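Local coordinates for protein translation elongation factor 1A (Methanosarcina mazei, PDB 3WND) that probably acts as a translation elongation factor, binding guanine nucleotide and, in its GTP-bound form, cysteinyl-tRNA, at residues H114-L119 and D168-R173; V63-H68 and I78-I83; T35-N40 and I86-I91. One frame throughout, in Å; residues are numbered along the deposited sequence.

Interaction 1 of 3, residues H114-L119 and D168-R173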
ATOM      1  N   HIS A 114      -5.569   7.554   5.951  1.00 14.44           N
ATOM      2  CA  HIS A 114      -7.006   7.463   5.677  1.00 13.65           C
ATOM      3  C   HIS A 114      -7.373   6.007   5.791  1.00 13.10           C
ATOM      4  O   HIS A 114      -6.809   5.140   5.105  1.00 15.49           O
ATOM      5  CB  HIS A 114      -7.182   7.848   4.223  1.00 15.43           C
ATOM      6  CG  HIS A 114      -6.890   9.250   3.973  1.00 16.80           C
ATOM      7  ND1 HIS A 114      -7.736  10.227   4.434  1.00 16.55           N
ATOM      8  CD2 HIS A 114      -5.907   9.873   3.257  1.00 15.32           C
ATOM      9  CE1 HIS A 114      -7.285  11.430   4.065  1.00 19.97           C
ATOM     10  NE2 HIS A 114      -6.165  11.233   3.319  1.00 17.89           N
ATOM     11  N   GLY A 115      -8.305   5.695   6.678  1.00 12.30           N
ATOM     12  CA  GLY A 115      -8.734   4.306   6.867  1.00 11.88           C
ATOM     13  C   GLY A 115     -10.056   4.207   7.621  1.00  9.71           C
ATOM     14  O   GLY A 115     -10.682   5.240   8.047  1.00 14.08           O
ATOM     15  N   ILE A 116     -10.464   2.943   7.730  1.00 11.80           N
ATOM     16  CA  ILE A 116     -11.720   2.533   8.348  1.00 12.37           C
ATOM     17  C   ILE A 116     -11.425   1.166   8.982  1.00 11.93           C
ATOM     18  O   ILE A 116     -10.645   0.384   8.450  1.00 12.70           O
ATOM     19  CB  ILE A 116     -12.845   2.319   7.303  1.00 13.30           C
ATOM     20  CG1 ILE A 116     -12.941   3.555   6.441  1.00 17.11           C
ATOM     21  CG2 ILE A 116     -14.199   1.998   8.022  1.00 19.64           C
ATOM     22  CD1 ILE A 116     -13.825   3.339   5.158  1.00 18.06           C
ATOM     23  N   ILE A 117     -11.988   0.961  10.190  1.00 12.59           N
ATOM     24  CA  ILE A 117     -11.993  -0.349  10.810  1.00 12.51           C
ATOM     25  C   ILE A 117     -13.256  -1.070  10.479  1.00 12.32           C
ATOM     26  O   ILE A 117     -14.344  -0.539  10.875  1.00 12.92           O
ATOM     27  CB  ILE A 117     -11.696  -0.279  12.334  1.00 12.80           C
ATOM     28  CG1 ILE A 117     -10.253   0.291  12.518  1.00 17.08           C
ATOM     29  CG2 ILE A 117     -11.777  -1.660  12.974  1.00 15.49           C
ATOM     30  CD1 ILE A 117      -9.813   0.526  13.958  1.00 18.42           C
ATOM     31  N   ALA A 118     -13.195  -2.235   9.839  1.00 11.76           N
ATOM     32  CA  ALA A 118     -14.399  -3.028   9.604  1.00 11.54           C
ATOM     33  C   ALA A 118     -14.470  -4.105  10.669  1.00 12.52           C
ATOM     34  O   ALA A 118     -13.563  -4.954  10.741  1.00 10.12           O
ATOM     35  CB  ALA A 118     -14.330  -3.651   8.225  1.00 13.97           C
ATOM     36  N   LEU A 119     -15.498  -4.053  11.505  1.00 12.04           N
ATOM     37  CA  LEU A 119     -15.700  -5.029  12.532  1.00 12.85           C
ATOM     38  C   LEU A 119     -16.581  -6.129  11.901  1.00 12.10           C
ATOM     39  O   LEU A 119     -17.771  -6.052  11.863  1.00 12.61           O
ATOM     40  CB  LEU A 119     -16.373  -4.428  13.783  1.00 11.10           C
ATOM     41  CG  LEU A 119     -15.511  -3.426  14.551  1.00 14.21           C
ATOM     42  CD1 LEU A 119     -16.264  -2.908  15.830  1.00 17.80           C
ATOM     43  CD2 LEU A 119     -14.113  -3.982  14.830  1.00 15.58           C
ATOM     44  N   ASP A 168     -23.439  -1.183   3.256  1.00 15.06           N
ATOM     45  CA  ASP A 168     -23.785   0.128   2.675  1.00 18.22           C
ATOM     46  C   ASP A 168     -23.052   1.268   3.396  1.00 17.04           C
ATOM     47  O   ASP A 168     -22.513   2.179   2.743  1.00 18.88           O
ATOM     48  CB  ASP A 168     -25.313   0.378   2.750  1.00 22.43           C
ATOM     49  CG  ASP A 168     -26.065  -0.468   1.799  1.00 23.33           C
ATOM     50  OD1 ASP A 168     -25.445  -1.046   0.868  1.00 26.59           O
ATOM     51  OD2 ASP A 168     -27.277  -0.516   1.984  1.00 32.46           O
ATOM     52  N   GLU A 169     -23.062   1.252   4.735  1.00 18.51           N
ATOM     53  CA  GLU A 169     -22.358   2.284   5.574  1.00 18.29           C
ATOM     54  C   GLU A 169     -20.822   2.261   5.254  1.00 16.59           C
ATOM     55  O   GLU A 169     -20.200   3.320   5.085  1.00 16.74           O
ATOM     56  CB  GLU A 169     -22.618   2.022   7.074  1.00 24.19           C
ATOM     57  CG  GLU A 169     -21.974   3.128   7.903  1.00 26.11           C
ATOM     58  CD  GLU A 169     -22.140   2.966   9.415  1.00 37.26           C
ATOM     59  OE1 GLU A 169     -22.969   2.121   9.825  1.00 42.17           O
ATOM     60  OE2 GLU A 169     -21.458   3.689  10.171  1.00 34.76           O
ATOM     61  N   LEU A 170     -20.207   1.071   5.181  1.00 15.32           N
ATOM     62  CA  LEU A 170     -18.797   1.011   4.805  1.00 15.78           C
ATOM     63  C   LEU A 170     -18.616   1.723   3.429  1.00 16.37           C
ATOM     64  O   LEU A 170     -17.650   2.494   3.218  1.00 18.68           O
ATOM     65  CB  LEU A 170     -18.285  -0.439   4.660  1.00 17.19           C
ATOM     66  CG  LEU A 170     -16.790  -0.635   4.183  1.00 15.01           C
ATOM     67  CD1 LEU A 170     -15.728  -0.125   5.162  1.00 18.40           C
ATOM     68  CD2 LEU A 170     -16.498  -2.100   3.862  1.00 18.64           C
ATOM     69  N   LYS A 171     -19.458   1.372   2.462  1.00 16.04           N
ATOM     70  CA  LYS A 171     -19.226   1.902   1.150  1.00 17.66           C
ATOM     71  C   LYS A 171     -19.381   3.415   1.164  1.00 17.57           C
ATOM     72  O   LYS A 171     -18.660   4.133   0.430  1.00 18.27           O
ATOM     73  CB  LYS A 171     -20.221   1.307   0.156  1.00 16.92           C
ATOM     74  CG  LYS A 171     -19.884  -0.159  -0.226  1.00 18.03           C
ATOM     75  CD  LYS A 171     -21.017  -0.622  -1.162  1.00 24.48           C
ATOM     76  CE  LYS A 171     -20.901  -2.014  -1.550  1.00 27.51           C
ATOM     77  NZ  LYS A 171     -21.890  -2.197  -2.682  1.00 31.39           N
ATOM     78  N   ALA A 172     -20.351   3.916   1.938  1.00 16.79           N
ATOM     79  CA  ALA A 172     -20.569   5.339   1.995  1.00 18.75           C
ATOM     80  C   ALA A 172     -19.398   6.035   2.638  1.00 21.75           C
ATOM     81  O   ALA A 172     -18.959   7.078   2.143  1.00 21.80           O
ATOM     82  CB  ALA A 172     -21.846   5.588   2.837  1.00 18.07           C
ATOM     83  N   ARG A 173     -18.843   5.430   3.721  1.00 15.63           N
ATOM     84  CA  ARG A 173     -17.613   6.019   4.313  1.00 18.81           C
ATOM     85  C   ARG A 173     -16.399   5.954   3.336  1.00 19.49           C
ATOM     86  O   ARG A 173     -15.590   6.868   3.282  1.00 17.48           O
ATOM     87  CB  ARG A 173     -17.310   5.283   5.652  1.00 16.82           C
ATOM     88  CG  ARG A 173     -16.062   5.811   6.331  1.00 23.55           C
ATOM     89  CD  ARG A 173     -16.155   7.312   6.530  1.00 25.25           C
ATOM     90  NE  ARG A 173     -14.989   7.845   7.205  1.00 23.50           N
ATOM     91  CZ  ARG A 173     -14.782   9.158   7.281  1.00 33.64           C
ATOM     92  NH1 ARG A 173     -15.683   9.978   6.703  1.00 32.95           N
ATOM     93  NH2 ARG A 173     -13.694   9.640   7.898  1.00 35.18           N
TER
HETATM   94  O   HOH W   1     -12.832   6.363   8.970  1.00 16.65           O
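The guanidinium group of Arg173 meets Gly115 through a single water, which lies in the plane of the group at its NE edge. The water accepts from Arg173 NE at 3.2 Å and donates to Gly115 O at 2.6 Å. The far edge of the guanidinium turns elsewhere: NH1 forms a salt bridge with Glu176, and Glu150 is a long, weak ion partner of NE. This is a helix laid on the sheet of a Ras-like P-loop GTPase domain. Helix 167-187 covers one face of the sheet, and strand 115-119 runs parallel to its two neighbours, 86-91 and 150-153. Shortly after this strand comes Asp123, a GDP-binding residue.

Ile116 carries the apolar part of the contact. Its CG2 meets Leu170 CD1 at 3.9 Å. The longer branch reaches further: with CG1 beside the backbone N (chi1 -52°) and the chain extended beyond it, CD1 arrives between Leu170 and the aliphatic part of Arg173. Leu170 therefore offers one methyl, CD1, to both ends of Ile116. Arg173 uses its methylenes here. CG, anti to the backbone N (chi1 180°), lies against the isoleucine; the bend at chi2 (55°) then turns the charged end toward the water. With an alanine here, Leu170 CD1 and Arg173 CG would lose the branches they rest on, and a gap is likely to open between strand and helix. Ile174 and Ile152 also touch Ile116 and close the apolar patch. His114, at the start of the segment, reaches the same helix further along, with NE2 hydrogen-bonded to Glu184. The closest approach is from Ile116 CD1 to Arg173 CG, 3.5 Å.

Interaction 2 of 3, residues V63-H68 and I78-I83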
ATOM      1  N   VAL A  63     -10.605   0.222  -6.864  1.00 16.83           N
ATOM      2  CA  VAL A  63      -9.870  -1.015  -6.861  1.00 18.35           C
ATOM      3  C   VAL A  63      -9.677  -1.378  -5.390  1.00 22.13           C
ATOM      4  O   VAL A  63      -9.179  -0.542  -4.592  1.00 23.96           O
ATOM      5  CB  VAL A  63      -8.520  -0.902  -7.573  1.00 19.47           C
ATOM      6  CG1 VAL A  63      -7.726  -2.217  -7.499  1.00 21.47           C
ATOM      7  CG2 VAL A  63      -8.784  -0.410  -9.017  1.00 24.37           C
ATOM      8  N   PHE A  64     -10.119  -2.598  -5.048  1.00 16.00           N
ATOM      9  CA  PHE A  64      -9.898  -3.137  -3.669  1.00 16.55           C
ATOM     10  C   PHE A  64      -8.839  -4.183  -3.726  1.00 19.07           C
ATOM     11  O   PHE A  64      -8.936  -5.142  -4.450  1.00 23.73           O
ATOM     12  CB  PHE A  64     -11.207  -3.734  -3.100  1.00 16.21           C
ATOM     13  CG  PHE A  64     -12.319  -2.781  -3.102  1.00 16.62           C
ATOM     14  CD1 PHE A  64     -13.192  -2.714  -4.183  1.00 18.64           C
ATOM     15  CD2 PHE A  64     -12.505  -1.962  -2.025  1.00 16.80           C
ATOM     16  CE1 PHE A  64     -14.204  -1.769  -4.176  1.00 18.42           C
ATOM     17  CE2 PHE A  64     -13.576  -1.065  -1.992  1.00 20.70           C
ATOM     18  CZ  PHE A  64     -14.431  -0.977  -3.093  1.00 21.66           C
ATOM     19  N   VAL A  65      -7.804  -4.022  -2.925  1.00 13.49           N
ATOM     20  CA  VAL A  65      -6.698  -4.943  -3.012  1.00 14.94           C
ATOM     21  C   VAL A  65      -6.728  -5.765  -1.745  1.00 18.84           C
ATOM     22  O   VAL A  65      -6.597  -5.246  -0.599  1.00 19.55           O
ATOM     23  CB  VAL A  65      -5.396  -4.137  -3.088  1.00 18.74           C
ATOM     24  CG1 VAL A  65      -4.248  -5.113  -3.168  1.00 22.97           C
ATOM     25  CG2 VAL A  65      -5.500  -3.176  -4.251  1.00 22.34           C
ATOM     26  N   ASP A  66      -6.947  -7.060  -1.949  1.00 19.06           N
ATOM     27  CA  ASP A  66      -6.925  -8.009  -0.844  1.00 18.18           C
ATOM     28  C   ASP A  66      -5.518  -8.506  -0.650  1.00 17.19           C
ATOM     29  O   ASP A  66      -4.922  -9.134  -1.596  1.00 18.17           O
ATOM     30  CB  ASP A  66      -7.875  -9.172  -1.183  1.00 17.18           C
ATOM     31  CG  ASP A  66      -7.837 -10.361  -0.129  1.00 20.95           C
ATOM     32  OD1 ASP A  66      -7.283 -10.252   0.979  1.00 20.51           O
ATOM     33  OD2 ASP A  66      -8.446 -11.411  -0.466  1.00 19.68           O
ATOM     34  N   ALA A  67      -4.930  -8.164   0.524  1.00 16.80           N
ATOM     35  CA  ALA A  67      -3.555  -8.688   0.808  1.00 15.97           C
ATOM     36  C   ALA A  67      -3.607 -10.146   1.308  1.00 18.41           C
ATOM     37  O   ALA A  67      -3.353 -10.466   2.515  1.00 21.12           O
ATOM     38  CB  ALA A  67      -2.895  -7.775   1.894  1.00 19.71           C
ATOM     39  N   HIS A  68      -4.014 -11.046   0.416  1.00 19.95           N
ATOM     40  CA  HIS A  68      -4.367 -12.400   0.871  1.00 21.23           C
ATOM     41  C   HIS A  68      -3.243 -13.251   1.328  1.00 21.49           C
ATOM     42  O   HIS A  68      -3.513 -14.287   1.940  1.00 24.03           O
ATOM     43  CB  HIS A  68      -5.245 -13.132  -0.185  1.00 22.45           C
ATOM     44  CG  HIS A  68      -4.483 -13.472  -1.448  1.00 22.20           C
ATOM     45  ND1 HIS A  68      -4.568 -12.728  -2.628  1.00 30.92           N
ATOM     46  CD2 HIS A  68      -3.464 -14.359  -1.636  1.00 22.37           C
ATOM     47  CE1 HIS A  68      -3.740 -13.226  -3.522  1.00 23.87           C
ATOM     48  NE2 HIS A  68      -3.069 -14.244  -2.957  1.00 31.04           N
ATOM     49  N   ILE A  78       2.440  -4.883   2.527  1.00 15.42           N
ATOM     50  CA  ILE A  78       3.070  -3.591   2.255  1.00 14.08           C
ATOM     51  C   ILE A  78       2.812  -3.197   0.815  1.00 15.50           C
ATOM     52  O   ILE A  78       2.644  -2.036   0.521  1.00 14.85           O
ATOM     53  CB  ILE A  78       4.545  -3.570   2.657  1.00 14.54           C
ATOM     54  CG1 ILE A  78       4.711  -3.911   4.168  1.00 16.23           C
ATOM     55  CG2 ILE A  78       5.151  -2.210   2.192  1.00 16.92           C
ATOM     56  CD1 ILE A  78       3.876  -2.984   5.067  1.00 18.97           C
ATOM     57  N   THR A  79       2.795  -4.158  -0.121  1.00 18.74           N
ATOM     58  CA  THR A  79       2.403  -3.813  -1.522  1.00 14.20           C
ATOM     59  C   THR A  79       0.984  -3.273  -1.560  1.00 13.78           C
ATOM     60  O   THR A  79       0.768  -2.239  -2.200  1.00 15.23           O
ATOM     61  CB  THR A  79       2.541  -5.067  -2.431  1.00 17.97           C
ATOM     62  OG1 THR A  79       3.896  -5.552  -2.419  1.00 20.17           O
ATOM     63  CG2 THR A  79       2.093  -4.754  -3.867  1.00 18.90           C
ATOM     64  N   ALA A  80       0.013  -3.958  -0.904  1.00 14.21           N
ATOM     65  CA  ALA A  80      -1.352  -3.481  -0.929  1.00 14.52           C
ATOM     66  C   ALA A  80      -1.422  -2.070  -0.368  1.00 15.04           C
ATOM     67  O   ALA A  80      -2.094  -1.225  -0.919  1.00 14.03           O
ATOM     68  CB  ALA A  80      -2.196  -4.381  -0.043  1.00 13.64           C
ATOM     69  N   LEU A  81      -0.693  -1.864   0.727  1.00 14.34           N
ATOM     70  CA  LEU A  81      -0.711  -0.530   1.325  1.00 16.77           C
ATOM     71  C   LEU A  81      -0.083   0.554   0.452  1.00 14.19           C
ATOM     72  O   LEU A  81      -0.605   1.645   0.388  1.00 14.57           O
ATOM     73  CB  LEU A  81      -0.118  -0.486   2.732  1.00 15.92           C
ATOM     74  CG  LEU A  81      -0.993  -1.253   3.780  1.00 14.41           C
ATOM     75  CD1 LEU A  81      -0.369  -1.348   5.141  1.00 15.12           C
ATOM     76  CD2 LEU A  81      -2.468  -0.672   3.901  1.00 13.25           C
ATOM     77  N   ASN A  82       1.088   0.294  -0.117  1.00 13.89           N
ATOM     78  CA  ASN A  82       1.760   1.329  -0.884  1.00 14.46           C
ATOM     79  C   ASN A  82       1.207   1.554  -2.276  1.00 19.24           C
ATOM     80  O   ASN A  82       1.703   2.452  -2.958  1.00 23.72           O
ATOM     81  CB  ASN A  82       3.309   0.997  -0.950  1.00 16.55           C
ATOM     82  CG  ASN A  82       4.091   1.493   0.357  1.00 24.73           C
ATOM     83  OD1 ASN A  82       3.547   2.314   1.139  1.00 22.94           O
ATOM     84  ND2 ASN A  82       5.385   1.060   0.537  1.00 18.45           N
ATOM     85  N   ILE A  83       0.185   0.784  -2.689  1.00 16.85           N
ATOM     86  CA  ILE A  83      -0.577   1.135  -3.926  1.00 16.85           C
ATOM     87  C   ILE A  83      -1.930   1.710  -3.642  1.00 17.22           C
ATOM     88  O   ILE A  83      -2.621   2.113  -4.543  1.00 21.19           O
ATOM     89  CB  ILE A  83      -0.673  -0.101  -4.903  1.00 21.78           C
ATOM     90  CG1 ILE A  83      -1.631  -1.129  -4.414  1.00 20.57           C
ATOM     91  CG2 ILE A  83       0.723  -0.593  -5.295  1.00 26.79           C
ATOM     92  CD1 ILE A  83      -1.637  -2.371  -5.376  1.00 22.57           C
TER
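Two alanines let the backbones come close here: Ala67 and Ala80 have CA atoms only 5.9 Å apart, and their CB methyls touch at 4.0 Å. Ala67 is the centre of an inverse gamma turn just past the end of strand 61-66. Its methyl points toward the helix. Ala80 CB is shared, because Val65 CG1 also rests on it at 3.8 Å and lies 4.0 Å from Ala80 CA. The alanines allow the close approach, and all the touching groups are apolar.

Val65 spreads its two methyls along the helix. CG1, anti to the backbone N (chi1 180°), takes Ala80. Val65 CG2 goes to Ile83 CD1 at 4.1 Å, where the two side chains meet at about a right angle. Ile83 has CG1 between its backbone N and carbonyl carbon (chi1 74°), and the extended remainder carries CD1 to the valine.

Asp66 points away from the helix. Its OD2 is hydrogen-bonded to Thr35 OG1; Thr35 and its neighbour Arg34 are GDP-binding residues, with no nucleotide bound in this model. The place of Asp66 at the end of this strand is consistent with the aspartate of the switch II motif in related GTPases.

The contact belongs to a beta-alpha-beta crossover. Strand 61-66 leads through helix 74-83 to strand 86-91, with strand 21-28 lying between the two strands in the sheet. At the interface itself, Met52 of strand 51-55 touches both Val65 and Ile83. On its outer side the helix meets the beta domains, Asn82 ND2 bonding Gly307 O and Asn82 O accepting from Lys215 NZ.

Interaction 3 of 3, residues T35-N40 and I86-I91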
ATOM      1  N   THR A  35     -11.079 -11.529   2.666  1.00 16.21           N
ATOM      2  CA  THR A  35     -11.338 -11.912   1.275  1.00 13.66           C
ATOM      3  C   THR A  35     -12.805 -11.894   0.935  1.00 16.06           C
ATOM      4  O   THR A  35     -13.159 -11.363  -0.123  1.00 15.61           O
ATOM      5  CB  THR A  35     -10.735 -13.318   0.996  1.00 16.90           C
ATOM      6  OG1 THR A  35      -9.312 -13.230   1.162  1.00 20.34           O
ATOM      7  CG2 THR A  35     -11.107 -13.764  -0.423  1.00 16.45           C
ATOM      8  N   SER A  36     -13.704 -12.283   1.883  1.00 13.97           N
ATOM      9  CA  SER A  36     -15.099 -12.229   1.538  1.00 16.73           C
ATOM     10  C   SER A  36     -15.562 -10.824   1.378  1.00 16.26           C
ATOM     11  O   SER A  36     -16.414 -10.546   0.555  1.00 17.96           O
ATOM     12  CB  SER A  36     -15.887 -12.897   2.683  1.00 19.12           C
ATOM     13  OG  SER A  36     -15.579 -14.275   2.653  1.00 28.34           O
ATOM     14  N   LEU A  37     -14.959  -9.910   2.148  1.00 14.24           N
ATOM     15  CA  LEU A  37     -15.418  -8.494   2.014  1.00 13.40           C
ATOM     16  C   LEU A  37     -14.946  -7.955   0.617  1.00 13.73           C
ATOM     17  O   LEU A  37     -15.751  -7.316  -0.108  1.00 13.49           O
ATOM     18  CB  LEU A  37     -14.837  -7.659   3.171  1.00 13.05           C
ATOM     19  CG  LEU A  37     -15.146  -6.121   3.109  1.00 13.34           C
ATOM     20  CD1 LEU A  37     -16.610  -5.874   3.041  1.00 16.55           C
ATOM     21  CD2 LEU A  37     -14.411  -5.373   4.248  1.00 13.91           C
ATOM     22  N   ALA A  38     -13.633  -8.114   0.365  1.00 14.89           N
ATOM     23  CA  ALA A  38     -13.025  -7.626  -0.894  1.00 13.05           C
ATOM     24  C   ALA A  38     -13.889  -8.222  -2.071  1.00 15.03           C
ATOM     25  O   ALA A  38     -14.283  -7.513  -3.012  1.00 15.91           O
ATOM     26  CB  ALA A  38     -11.542  -8.079  -1.022  1.00 14.46           C
ATOM     27  N   ALA A  39     -14.130  -9.550  -2.016  1.00 12.82           N
ATOM     28  CA  ALA A  39     -14.796 -10.274  -3.115  1.00 13.12           C
ATOM     29  C   ALA A  39     -16.239  -9.771  -3.358  1.00 14.74           C
ATOM     30  O   ALA A  39     -16.750  -9.894  -4.464  1.00 19.69           O
ATOM     31  CB  ALA A  39     -14.769 -11.785  -2.820  1.00 17.53           C
ATOM     32  N   ASN A  40     -16.887  -9.242  -2.317  1.00 13.93           N
ATOM     33  CA  ASN A  40     -18.233  -8.682  -2.458  1.00 16.00           C
ATOM     34  C   ASN A  40     -18.254  -7.209  -2.733  1.00 16.31           C
ATOM     35  O   ASN A  40     -19.331  -6.609  -2.918  1.00 16.22           O
ATOM     36  CB  ASN A  40     -19.030  -8.978  -1.179  1.00 14.71           C
ATOM     37  CG  ASN A  40     -19.560 -10.437  -1.150  1.00 15.66           C
ATOM     38  OD1 ASN A  40     -20.420 -10.788  -1.950  1.00 16.65           O
ATOM     39  ND2 ASN A  40     -19.049 -11.278  -0.270  1.00 18.41           N
ATOM     40  N   ILE A  86      -6.520   4.233   0.842  1.00 13.10           N
ATOM     41  CA  ILE A  86      -7.451   4.040   1.966  1.00 13.22           C
ATOM     42  C   ILE A  86      -7.217   2.619   2.457  1.00 13.13           C
ATOM     43  O   ILE A  86      -7.084   1.733   1.619  1.00 14.83           O
ATOM     44  CB  ILE A  86      -8.919   4.079   1.459  1.00 14.92           C
ATOM     45  CG1 ILE A  86      -9.245   5.480   0.889  1.00 16.39           C
ATOM     46  CG2 ILE A  86      -9.881   3.770   2.624  1.00 16.22           C
ATOM     47  CD1 ILE A  86     -10.608   5.592   0.171  1.00 18.25           C
ATOM     48  N   ALA A  87      -7.184   2.450   3.798  1.00 11.19           N
ATOM     49  CA  ALA A  87      -6.989   1.090   4.369  1.00 12.34           C
ATOM     50  C   ALA A  87      -8.242   0.705   5.074  1.00 12.36           C
ATOM     51  O   ALA A  87      -8.760   1.500   5.844  1.00 13.59           O
ATOM     52  CB  ALA A  87      -5.788   1.018   5.356  1.00 14.57           C
ATOM     53  N   VAL A  88      -8.731  -0.498   4.800  1.00 11.28           N
ATOM     54  CA  VAL A  88      -9.845  -1.043   5.611  1.00 11.08           C
ATOM     55  C   VAL A  88      -9.267  -2.220   6.398  1.00 12.23           C
ATOM     56  O   VAL A  88      -8.813  -3.220   5.797  1.00 12.24           O
ATOM     57  CB  VAL A  88     -10.959  -1.580   4.710  1.00 10.17           C
ATOM     58  CG1 VAL A  88     -12.025  -2.310   5.593  1.00 13.44           C
ATOM     59  CG2 VAL A  88     -11.568  -0.382   3.952  1.00 14.30           C
ATOM     60  N   LEU A  89      -9.164  -2.034   7.726  1.00 12.08           N
ATOM     61  CA  LEU A  89      -8.566  -3.049   8.632  1.00  9.88           C
ATOM     62  C   LEU A  89      -9.696  -3.891   9.165  1.00 12.14           C
ATOM     63  O   LEU A  89     -10.607  -3.336   9.829  1.00 12.29           O
ATOM     64  CB  LEU A  89      -7.744  -2.379   9.730  1.00 11.15           C
ATOM     65  CG  LEU A  89      -7.318  -3.287  10.855  1.00  9.60           C
ATOM     66  CD1 LEU A  89      -6.379  -4.429  10.292  1.00 11.51           C
ATOM     67  CD2 LEU A  89      -6.622  -2.435  11.931  1.00 12.40           C
ATOM     68  N   CYS A  90      -9.677  -5.151   8.823  1.00 10.78           N
ATOM     69  CA  CYS A  90     -10.804  -6.057   9.214  1.00 11.76           C
ATOM     70  C   CYS A  90     -10.442  -6.717  10.548  1.00 11.04           C
ATOM     71  O   CYS A  90      -9.431  -7.327  10.677  1.00 13.44           O
ATOM     72  CB  CYS A  90     -10.939  -7.141   8.135  1.00 11.67           C
ATOM     73  SG  CYS A  90     -11.496  -6.486   6.584  1.00 14.04           S
ATOM     74  N   ILE A  91     -11.303  -6.495  11.544  1.00 11.21           N
ATOM     75  CA  ILE A  91     -11.099  -7.127  12.848  1.00 13.12           C
ATOM     76  C   ILE A  91     -12.384  -7.924  13.149  1.00 12.73           C
ATOM     77  O   ILE A  91     -13.443  -7.302  13.375  1.00 12.65           O
ATOM     78  CB  ILE A  91     -10.826  -6.061  13.935  1.00 12.89           C
ATOM     79  CG1 ILE A  91      -9.627  -5.157  13.493  1.00 14.40           C
ATOM     80  CG2 ILE A  91     -10.591  -6.752  15.262  1.00 13.10           C
ATOM     81  CD1 ILE A  91      -9.280  -4.033  14.395  1.00 15.57           C
TER
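This is a small apolar contact between the P-loop helix and the central sheet of the GTPase domain, made by a single methyl. Leu37 CD2 lies 3.9 Å from Cys90 SG and 4.1 Å from Val88 CG1, so it sits over both residues of strand 86-91. Helix 34-39 follows the phosphate-binding loop, and Thr35 and Ser36 within it are GDP-binding residues, although no nucleotide is bound in this model. Arg34 stands where the P-loop motif usually has a lysine.

Leu37 has CG anti to the backbone N (chi1 176°), which turns the side chain toward the strand. Val88 and Cys90, two apart on the strand, both point toward it. The leucine and the valine cross at about a right angle. Cys90 SG touches by van der Waals contact. Ser32 of the P-loop also packs on this cysteine, which brings the strand next to the nucleotide site. Leu170 of helix 167-187 touches Leu37 as well, bringing a second helix into the same core. Val24 and Ile26 of the adjacent strand 21-28 also touch Val88.

Away from the strand, the end of the segment is held by Asn40. Ser36 O receives two bonds, from Asn40 N at 3.2 Å and from the side-chain ND2 of Asn40 at 2.9 Å. The two donors come from opposite faces of the carbonyl plane, and ND2 is tilted 30° from that plane.

All three contacts are buried and join helices to one mixed sheet, but they use different parts of it. Interactions 1 and 3 hold neighbouring strands, 115-119 and 86-91, which are probably hydrogen-bonded through Ala118 N to Leu89 O and Ala118 O to Ile91 N. Their helices pack on the same face. Helix 74-83 of interaction 2 covers the other face, nearer the beta domains and closest to the chain centre. Interactions 2 and 3 meet at the nucleotide site, where Asp66 CB also packs on Ala38 CB. Interactions 2 and 3 are purely apolar across their segments. Interaction 1 adds a water and a partly exposed arginine.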